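Long-range contact in calcium uptake protein 3, mitochondrial (PDB 6AGI), which senses calcium in the mitochondrial matrix through its EF-hands and, paired with MICU1, regulates calcium uptake through the mitochondrial calcium uniporter channel: residues I323-K329 with V345-F349. Numbering follows the deposited sequence.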
loop_
_atom_site.group_PDB
_atom_site.type_symbol
_atom_site.label_atom_id
_atom_site.label_comp_id
_atom_site.label_asym_id
_atom_site.label_seq_id
_atom_site.Cartn_x
_atom_site.Cartn_y
_atom_site.Cartn_z
ATOM N N ILE B 323 6.767 19.153 0.847
ATOM C CA ILE B 323 7.313 19.113 -0.498
ATOM C C ILE B 323 6.852 20.351 -1.270
ATOM O O ILE B 323 5.777 20.906 -1.016
ATOM C CB ILE B 323 6.864 17.789 -1.156
ATOM C CG1 ILE B 323 7.464 17.613 -2.540
ATOM C CG2 ILE B 323 5.370 17.727 -1.216
ATOM C CD1 ILE B 323 8.878 17.125 -2.530
ATOM N N GLY B 324 7.689 20.814 -2.220
ATOM C CA GLY B 324 7.259 21.828 -3.168
ATOM C C GLY B 324 6.698 21.229 -4.461
ATOM O O GLY B 324 6.755 20.024 -4.693
ATOM N N GLN B 325 6.176 22.097 -5.337
ATOM C CA GLN B 325 5.501 21.522 -6.497
ATOM C C GLN B 325 6.482 20.889 -7.467
ATOM O O GLN B 325 6.143 19.892 -8.114
ATOM C CB GLN B 325 4.646 22.539 -7.270
ATOM C CG GLN B 325 3.694 23.356 -6.433
ATOM C CD GLN B 325 2.834 24.344 -7.229
ATOM O OE1 GLN B 325 2.162 25.181 -6.631
ATOM N NE2 GLN B 325 2.760 24.174 -8.555
ATOM N N ASP B 326 7.721 21.378 -7.530
ATOM C CA ASP B 326 8.665 20.799 -8.479
ATOM C C ASP B 326 9.021 19.364 -8.105
ATOM O O ASP B 326 8.862 18.435 -8.910
ATOM C CB ASP B 326 9.917 21.659 -8.566
ATOM C CG ASP B 326 9.698 22.932 -9.345
ATOM O OD1 ASP B 326 9.055 23.874 -8.831
ATOM O OD2 ASP B 326 10.202 22.992 -10.478
ATOM N N GLU B 327 9.517 19.156 -6.887
ATOM C CA GLU B 327 9.843 17.799 -6.492
ATOM C C GLU B 327 8.604 17.008 -6.097
ATOM O O GLU B 327 8.688 15.782 -5.968
ATOM C CB GLU B 327 10.899 17.808 -5.372
ATOM C CG GLU B 327 11.561 16.418 -5.136
ATOM C CD GLU B 327 12.924 16.226 -5.844
ATOM O OE1 GLU B 327 13.524 17.218 -6.330
ATOM O OE2 GLU B 327 13.380 15.061 -5.938
ATOM N N PHE B 328 7.440 17.653 -5.950
ATOM C CA PHE B 328 6.207 16.869 -5.914
ATOM C C PHE B 328 5.980 16.204 -7.264
ATOM O O PHE B 328 5.733 14.992 -7.343
ATOM C CB PHE B 328 5.007 17.734 -5.530
ATOM C CG PHE B 328 3.686 16.994 -5.557
ATOM C CD1 PHE B 328 2.986 16.816 -6.743
ATOM C CD2 PHE B 328 3.152 16.462 -4.401
ATOM C CE1 PHE B 328 1.784 16.140 -6.766
ATOM C CE2 PHE B 328 1.956 15.787 -4.423
ATOM C CZ PHE B 328 1.272 15.629 -5.604
ATOM N N LYS B 329 6.085 16.986 -8.344
ATOM C CA LYS B 329 5.972 16.412 -9.678
ATOM C C LYS B 329 7.027 15.330 -9.900
ATOM O O LYS B 329 6.736 14.239 -10.423
ATOM C CB LYS B 329 6.104 17.503 -10.742
ATOM C CG LYS B 329 6.533 16.922 -12.082
ATOM C CD LYS B 329 6.169 17.791 -13.247
ATOM C CE LYS B 329 6.209 19.253 -12.890
ATOM N NZ LYS B 329 6.483 19.990 -14.145
ATOM N N VAL B 345 -0.313 19.771 -11.232
ATOM C CA VAL B 345 0.363 19.886 -9.948
ATOM C C VAL B 345 -0.064 21.161 -9.250
ATOM O O VAL B 345 -0.420 21.154 -8.064
ATOM C CB VAL B 345 1.889 19.820 -10.131
ATOM C CG1 VAL B 345 2.574 20.160 -8.839
ATOM C CG2 VAL B 345 2.304 18.416 -10.548
ATOM N N ASN B 346 -0.058 22.269 -9.982
ATOM C CA ASN B 346 -0.436 23.548 -9.394
ATOM C C ASN B 346 -1.867 23.504 -8.880
ATOM O O ASN B 346 -2.181 24.047 -7.808
ATOM C CB ASN B 346 -0.240 24.648 -10.438
ATOM C CG ASN B 346 -0.452 26.039 -9.888
ATOM O OD1 ASN B 346 -1.027 26.237 -8.815
ATOM N ND2 ASN B 346 0.089 27.017 -10.596
ATOM N N THR B 347 -2.739 22.815 -9.610
ATOM C CA THR B 347 -4.125 22.724 -9.195
ATOM C C THR B 347 -4.255 21.901 -7.920
ATOM O O THR B 347 -4.946 22.310 -6.981
ATOM C CB THR B 347 -4.962 22.154 -10.328
ATOM O OG1 THR B 347 -4.850 23.018 -11.470
ATOM C CG2 THR B 347 -6.418 22.091 -9.896
ATOM N N VAL B 348 -3.592 20.740 -7.867
ATOM C CA VAL B 348 -3.593 19.935 -6.645
ATOM C C VAL B 348 -3.105 20.762 -5.463
ATOM O O VAL B 348 -3.685 20.710 -4.372
ATOM C CB VAL B 348 -2.743 18.659 -6.818
ATOM C CG1 VAL B 348 -2.598 17.958 -5.500
ATOM C CG2 VAL B 348 -3.368 17.718 -7.816
ATOM N N PHE B 349 -2.049 21.551 -5.659
ATOM C CA PHE B 349 -1.541 22.352 -4.547
ATOM C C PHE B 349 -2.572 23.381 -4.091
ATOM O O PHE B 349 -2.827 23.520 -2.890
ATOM C CB PHE B 349 -0.207 23.005 -4.911
ATOM C CG PHE B 349 0.972 22.130 -4.609
ATOM C CD1 PHE B 349 1.028 20.828 -5.104
ATOM C CD2 PHE B 349 1.986 22.566 -3.767
ATOM C CE1 PHE B 349 2.101 20.001 -4.822
ATOM C CE2 PHE B 349 3.068 21.741 -3.473
ATOM C CZ PHE B 349 3.118 20.452 -4.003
#
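Within the C-terminal EF-hand pair, the edge of Phe349 points at the face of Phe328, joining the helix that carries Val345 to Phe349 to the start of the helix of Gln325 to Lys329. The ring planes of Phe328 and Phe349 are nearly perpendicular, 86° apart, and the centroids of the Phe328 and Phe349 rings are 5.2 Å from each other. This is a T-shaped stack. Its closest atoms are Phe349 CE1 and Phe328 CG, at 3.5 Å. Phe328 has CG anti to its backbone N (chi1 177°), a torsion that turns a face of the Phe328 ring to the edge of Phe349.

One face of Phe349 is taken by the aliphatic part of Gln325. Gln325 CG sits over it in a CH-pi contact, 3.4 Å from the centroid of the Phe349 ring. The Gln325 chain is extended past CG, and its terminal amide lies beside helix 342-352, near Asn346. Gly324 is the N-cap of helix 325-336, and Gly324 C is 3.7 Å from Phe349 CZ.

Helix 342-352 leads into the calcium-binding loop of EF-hand 3. Strand 323-324 pairs antiparallel with strand 359-360 of that loop, as in the short sheet that couples paired EF-hand loops. Ile323 is hydrogen-bonded through its backbone to Leu360, and the side chains of Ile323 and Phe349 both touch Leu360. The side chain of Phe349 is about 5 Å from that of Asp353, a calcium ligand of this loop.

Val345, one turn before Phe349, points toward helix 325-336, and both of its methyls touch it. Val345 CG1 is 3.5 Å from Gln325 CB and 4.0 Å from Phe328 CD1. Val345 CG2 meets Lys329 CB at 3.9 Å. The axes of the short helical segments come within 10.3 Å at closest approach, at 115° to each other. No hydrogen bond crosses between them. Phe309 adds a second edge-to-face contact to Phe328, and Phe365 also packs on Phe328.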